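Local atomic coordinates of aldehyde dehydrogenase (Burkholderia vietnamiensis, PDB entry 5KF0), a protein that probably oxidises aldehydes to carboxylic acids with a nicotinamide dinucleotide cofactor, and binds NADPH. Residues S234-P239 and G463-R468; I158-F161 and N166-A169. All blocks are in the same frame, centred on the assembly; numbering follows the deposited sequence.

Contact 1: S234-P239 and G463-R468. With NDP (NADPH dihydro-nicotinamide-adenine-dinucleotide phosphate), chain E.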
# COMPACT_ATOMS: atom_id res chain seq x y z
N SER A 234 -8.94 7.41 23.91
CA SER A 234 -8.14 6.20 23.78
C SER A 234 -7.73 5.78 25.19
O SER A 234 -6.97 6.49 25.86
CB SER A 234 -6.93 6.42 22.87
OG SER A 234 -6.14 5.24 22.78
N PHE A 235 -8.25 4.63 25.62
CA PHE A 235 -8.16 4.15 26.99
C PHE A 235 -7.37 2.85 27.03
O PHE A 235 -7.68 1.92 26.28
CB PHE A 235 -9.57 3.93 27.57
CG PHE A 235 -9.57 3.21 28.90
CD1 PHE A 235 -9.48 3.92 30.09
CD2 PHE A 235 -9.64 1.82 28.96
CE1 PHE A 235 -9.47 3.25 31.31
CE2 PHE A 235 -9.62 1.14 30.17
CZ PHE A 235 -9.53 1.87 31.36
N THR A 236 -6.36 2.80 27.89
CA THR A 236 -5.65 1.55 28.19
C THR A 236 -5.81 1.26 29.68
O THR A 236 -5.41 2.08 30.52
CB THR A 236 -4.17 1.64 27.80
OG1 THR A 236 -4.06 1.95 26.40
CG2 THR A 236 -3.46 0.30 28.07
N GLY A 237 -6.39 0.10 30.00
CA GLY A 237 -6.68 -0.22 31.38
C GLY A 237 -7.55 -1.46 31.45
O GLY A 237 -7.59 -2.25 30.51
N SER A 238 -8.26 -1.60 32.57
CA SER A 238 -9.00 -2.83 32.84
C SER A 238 -10.26 -2.92 31.97
O SER A 238 -10.88 -1.90 31.65
CB SER A 238 -9.38 -2.93 34.31
OG SER A 238 -10.32 -1.94 34.69
N PRO A 239 -10.65 -4.14 31.58
CA PRO A 239 -11.90 -4.30 30.81
C PRO A 239 -13.11 -3.73 31.52
O PRO A 239 -13.95 -3.09 30.88
CB PRO A 239 -12.02 -5.82 30.64
CG PRO A 239 -10.64 -6.37 30.83
CD PRO A 239 -9.85 -5.37 31.66
N GLY A 463 -9.99 -1.94 18.63
CA GLY A 463 -9.01 -1.16 17.88
C GLY A 463 -7.60 -1.67 18.11
O GLY A 463 -7.36 -2.64 18.83
N ARG A 464 -6.64 -1.00 17.46
CA ARG A 464 -5.24 -1.40 17.57
C ARG A 464 -4.33 -0.21 17.85
O ARG A 464 -4.54 0.88 17.32
CB ARG A 464 -4.73 -2.07 16.29
CG ARG A 464 -5.47 -3.37 15.94
CD ARG A 464 -5.12 -4.51 16.91
NE ARG A 464 -5.81 -5.72 16.45
CZ ARG A 464 -7.11 -5.95 16.65
NH1 ARG A 464 -7.85 -5.12 17.38
NH2 ARG A 464 -7.65 -7.05 16.15
N GLU A 465 -3.30 -0.45 18.66
CA GLU A 465 -2.18 0.46 18.78
C GLU A 465 -0.97 -0.13 18.05
O GLU A 465 -1.11 -1.09 17.28
CB GLU A 465 -1.91 0.79 20.26
CG GLU A 465 -2.98 1.76 20.79
CD GLU A 465 -2.73 2.26 22.19
OE1 GLU A 465 -1.96 1.61 22.93
OE2 GLU A 465 -3.32 3.29 22.56
N GLY A 466 0.21 0.46 18.27
CA GLY A 466 1.27 0.37 17.28
C GLY A 466 1.17 1.62 16.42
O GLY A 466 0.07 2.00 16.03
N ILE A 467 2.30 2.27 16.13
CA ILE A 467 2.27 3.68 15.72
C ILE A 467 1.38 3.89 14.49
O ILE A 467 0.54 4.80 14.48
CB ILE A 467 3.68 4.20 15.46
CG1 ILE A 467 4.51 4.21 16.75
CG2 ILE A 467 3.60 5.60 14.82
CD1 ILE A 467 3.87 4.98 17.91
N ARG A 468 1.58 3.11 13.43
CA ARG A 468 0.78 3.28 12.22
C ARG A 468 -0.71 3.23 12.51
O ARG A 468 -1.50 3.98 11.93
CB ARG A 468 1.12 2.20 11.19
CG ARG A 468 2.45 2.36 10.51
CD ARG A 468 2.74 1.14 9.64
NE ARG A 468 1.59 0.80 8.80
CZ ARG A 468 1.48 -0.33 8.10
NH1 ARG A 468 2.46 -1.23 8.15
NH2 ARG A 468 0.41 -0.57 7.37
PA NDP E . -7.53 0.50 35.72
O1A NDP E . -8.66 0.19 34.79
O2A NDP E . -7.88 0.26 37.18
O5B NDP E . -7.02 2.00 35.56
C5B NDP E . -6.48 2.39 34.26
C4B NDP E . -6.60 3.88 34.12
O4B NDP E . -8.00 4.25 34.01
C3B NDP E . -6.05 4.69 35.30
O3B NDP E . -5.49 5.92 34.83
C2B NDP E . -7.31 4.97 36.11
O2B NDP E . -7.24 6.14 36.96
C1B NDP E . -8.27 5.25 34.96
N9A NDP E . -9.68 5.18 35.33
C8A NDP E . -10.34 4.20 36.02
N7A NDP E . -11.63 4.40 36.14
C5A NDP E . -11.84 5.60 35.47
C6A NDP E . -12.99 6.36 35.22
N6A NDP E . -14.22 6.03 35.65
N1A NDP E . -12.85 7.50 34.50
C2A NDP E . -11.63 7.85 34.08
N3A NDP E . -10.47 7.22 34.27
C4A NDP E . -10.64 6.09 34.97
O3 NDP E . -6.27 -0.38 35.30
PN NDP E . -4.83 -0.58 35.95
O1N NDP E . -4.15 0.73 36.07
O2N NDP E . -5.03 -1.35 37.23
O5D NDP E . -4.05 -1.47 34.90
C5D NDP E . -4.20 -2.88 34.73
C4D NDP E . -5.17 -3.14 33.60
O4D NDP E . -4.68 -2.53 32.38
C3D NDP E . -5.34 -4.63 33.31
O3D NDP E . -6.70 -4.99 33.06
C2D NDP E . -4.46 -4.82 32.07
O2D NDP E . -4.75 -5.95 31.25
C1D NDP E . -4.69 -3.50 31.35
N1N NDP E . -3.59 -3.29 30.42
C2N NDP E . -3.80 -3.23 29.06
C3N NDP E . -2.79 -3.20 28.17
C7N NDP E . -3.03 -3.06 26.70
O7N NDP E . -2.18 -2.44 26.04
N7N NDP E . -4.08 -3.65 26.15
C4N NDP E . -1.39 -3.35 28.63
C5N NDP E . -1.27 -3.07 30.09
C6N NDP E . -2.32 -3.12 30.89
P2B NDP E . -6.65 6.04 38.48
O1X NDP E . -6.07 4.68 38.66
O2X NDP E . -5.70 7.20 38.55
O3X NDP E . -7.82 6.29 39.41
O HOH W 1 -4.89 4.97 20.57
O HOH W 2 -1.60 2.48 25.50
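Glu465 OE2 is held by water 1 and by the NZ of Lys171, which forms a salt bridge with it. Water links the carboxylate to both hydroxyls of the strand. Water 1 donates a hydrogen bond to Glu465 OE2 at 3.0 Å and also lies 2.6 Å from Ser234 OG. Water 2 donates to Glu465 OE1 at 2.7 Å and accepts from Thr236 OG1 at 2.7 Å. Lys171 NZ also hydrogen-bonds both hydroxyls. The Glu465 chain runs out extended beyond CG (chi2 -174°), which carries the carboxylate across to the strand.

Thr236 has two jobs. Its OG1 turns to the water, while Thr236 CG2, anti to the backbone N, packs 3.6 Å from NDP C3N of the nicotinamide.

Strand 232-236 belongs to the Rossmann-like cofactor-binding sheet. Past its end, Ser238 holds the pyrophosphate. Ser238 N donates to NDP O1A at 2.9 Å in a fairly straight bond (163°), and Ser238 OG donates to the same oxygen at 2.7 Å. Ser238 is the N-cap of helix 239-248, and its OG makes a weak hydrogen bond to Val241 N. The helix start may add some positive potential near this phosphate.

Arg464 reaches the second subunit, with a salt bridge to Glu476 of that chain. The contact implies a buried polar network in which lysine and waters fix the Glu465 carboxylate behind the strand whose Thr236 methyl meets the nicotinamide.

Contact 2: I158-F161 and N166-A169. With NDP (NADPH dihydro-nicotinamide-adenine-dinucleotide phosphate), chain E.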
# COMPACT_ATOMS: atom_id res chain seq x y z
N ILE A 158 -5.96 7.98 28.46
CA ILE A 158 -5.95 7.44 29.82
C ILE A 158 -5.07 6.19 29.82
O ILE A 158 -5.27 5.30 28.98
CB ILE A 158 -7.37 7.09 30.29
CG1 ILE A 158 -8.24 8.35 30.40
CG2 ILE A 158 -7.32 6.35 31.64
CD1 ILE A 158 -9.73 8.04 30.67
N SER A 159 -4.12 6.10 30.76
CA SER A 159 -3.14 5.03 30.77
C SER A 159 -3.09 4.34 32.13
O SER A 159 -3.53 4.89 33.14
CB SER A 159 -1.75 5.57 30.39
OG SER A 159 -1.33 6.64 31.22
N PRO A 160 -2.54 3.10 32.18
CA PRO A 160 -2.60 2.32 33.43
C PRO A 160 -1.31 2.34 34.22
O PRO A 160 -0.34 3.00 33.84
CB PRO A 160 -2.91 0.91 32.92
CG PRO A 160 -2.06 0.86 31.66
CD PRO A 160 -2.14 2.25 31.05
N PHE A 161 -1.27 1.59 35.32
CA PHE A 161 -0.13 1.70 36.23
C PHE A 161 1.06 0.87 35.79
O PHE A 161 2.18 1.16 36.24
CB PHE A 161 -0.52 1.28 37.66
CG PHE A 161 -0.47 -0.23 37.89
CD1 PHE A 161 0.72 -0.86 38.26
CD2 PHE A 161 -1.61 -1.00 37.74
CE1 PHE A 161 0.76 -2.25 38.46
CE2 PHE A 161 -1.58 -2.37 37.94
CZ PHE A 161 -0.39 -2.99 38.31
N ASN A 166 5.68 3.24 28.57
CA ASN A 166 5.50 2.83 27.19
C ASN A 166 4.04 2.90 26.74
O ASN A 166 3.78 3.19 25.57
CB ASN A 166 6.03 1.42 26.96
CG ASN A 166 6.26 1.14 25.48
OD1 ASN A 166 6.76 2.01 24.75
ND2 ASN A 166 5.88 -0.02 25.04
N LEU A 167 3.08 2.64 27.64
CA LEU A 167 1.69 2.73 27.21
C LEU A 167 1.24 4.17 27.06
O LEU A 167 0.38 4.47 26.22
CB LEU A 167 0.80 1.95 28.17
CG LEU A 167 1.11 0.45 28.10
CD1 LEU A 167 0.38 -0.29 29.22
CD2 LEU A 167 0.77 -0.15 26.71
N ALA A 168 1.81 5.10 27.83
CA ALA A 168 1.59 6.51 27.51
C ALA A 168 2.20 6.86 26.16
O ALA A 168 1.59 7.59 25.37
CB ALA A 168 2.18 7.39 28.62
N ALA A 169 3.39 6.33 25.88
CA ALA A 169 4.07 6.62 24.61
C ALA A 169 3.25 6.16 23.42
O ALA A 169 3.26 6.82 22.37
CB ALA A 169 5.45 5.95 24.58
PA NDP E . -7.53 0.50 35.72
O1A NDP E . -8.66 0.19 34.79
O2A NDP E . -7.88 0.26 37.18
O5B NDP E . -7.02 2.00 35.56
C5B NDP E . -6.48 2.39 34.26
C4B NDP E . -6.60 3.88 34.12
O4B NDP E . -8.00 4.25 34.01
C3B NDP E . -6.05 4.69 35.30
O3B NDP E . -5.49 5.92 34.83
C2B NDP E . -7.31 4.97 36.11
O2B NDP E . -7.24 6.14 36.96
C1B NDP E . -8.27 5.25 34.96
N9A NDP E . -9.68 5.18 35.33
C8A NDP E . -10.34 4.20 36.02
N7A NDP E . -11.63 4.40 36.14
C5A NDP E . -11.84 5.60 35.47
C6A NDP E . -12.99 6.36 35.22
N6A NDP E . -14.22 6.03 35.65
N1A NDP E . -12.85 7.50 34.50
C2A NDP E . -11.63 7.85 34.08
N3A NDP E . -10.47 7.22 34.27
C4A NDP E . -10.64 6.09 34.97
O3 NDP E . -6.27 -0.38 35.30
PN NDP E . -4.83 -0.58 35.95
O1N NDP E . -4.15 0.73 36.07
O2N NDP E . -5.03 -1.35 37.23
O5D NDP E . -4.05 -1.47 34.90
C5D NDP E . -4.20 -2.88 34.73
C4D NDP E . -5.17 -3.14 33.60
O4D NDP E . -4.68 -2.53 32.38
C3D NDP E . -5.34 -4.63 33.31
O3D NDP E . -6.70 -4.99 33.06
C2D NDP E . -4.46 -4.82 32.07
O2D NDP E . -4.75 -5.95 31.25
C1D NDP E . -4.69 -3.50 31.35
N1N NDP E . -3.59 -3.29 30.42
C2N NDP E . -3.80 -3.23 29.06
C3N NDP E . -2.79 -3.20 28.17
C7N NDP E . -3.03 -3.06 26.70
O7N NDP E . -2.18 -2.44 26.04
N7N NDP E . -4.08 -3.65 26.15
C4N NDP E . -1.39 -3.35 28.63
C5N NDP E . -1.27 -3.07 30.09
C6N NDP E . -2.32 -3.12 30.89
P2B NDP E . -6.65 6.04 38.48
O1X NDP E . -6.07 4.68 38.66
O2X NDP E . -5.70 7.20 38.55
O3X NDP E . -7.82 6.29 39.41
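Apolar contact joins the two segments where Pro160 meets Leu167. Pro160 CG lies 3.6 Å from Leu167 CD1, and the two side chains cross at about a right angle. CG of Leu167 is anti to its carbonyl carbon (chi1 -66°). From there Leu167 CD1 reaches both the proline and the nicotinamide, 3.3 Å from NDP C5N. Ser159 meets Ala168 more loosely, with Ser159 OG 4.4 Å from Ala168 CB.

Other nonpolar groups line the cofactor. Ile158 CG2 packs 3.2 Å from the ribose oxygen NDP O4B, and Ile158 CD1 is near N3A and C2A of the adenine. Pro160 CB sits 3.3 Å from NDP O5D. The Phe161 ring turns its edge to the pyrophosphate, with NDP O2N near the ring plane.

Hydrogen bonds to the cofactor come from the backbone. NDP O3B donates to Ser159 O at 2.8 Å. Phe161 N donates to NDP O1N at 3.1 Å, with a bent N-H...O angle of 147°. No hydrogen bond links the two segments themselves.

The segments are the loop after strand 155-158 and the start of helix 164-178, a beta-alpha unit of the Rossmann-like cofactor domain. Asn166 ties the helix to Thr116, Glu109 and Asp450. The chemistry implies a division of labour: backbone groups bind the sugar and phosphate, while Pro160 and Leu167 give the dihydronicotinamide an apolar wall.

How the contacts relate
Contacts 1 and 2 lie with their centres about 9 Å apart and share the NADPH pocket. Strands 155-158 and 232-236 run parallel as neighbours in one sheet. Two probable hydrogen bonds join them: Thr236 N to Ile158 O at 2.9 Å, and Ser234 O to Ile158 N at 3.2 Å. Side chains also meet, with Phe235 CD1 3.6 Å from Ile158 CG2. Pro160 CD lies 3.3 Å from Thr236 O. The loops that follow the two strands each bond one phosphate: Ser238 the one on the adenosine side, Phe161 the one on the nicotinamide side. Lys171, on the same helix as Leu167, connects this helix to the Glu465 network.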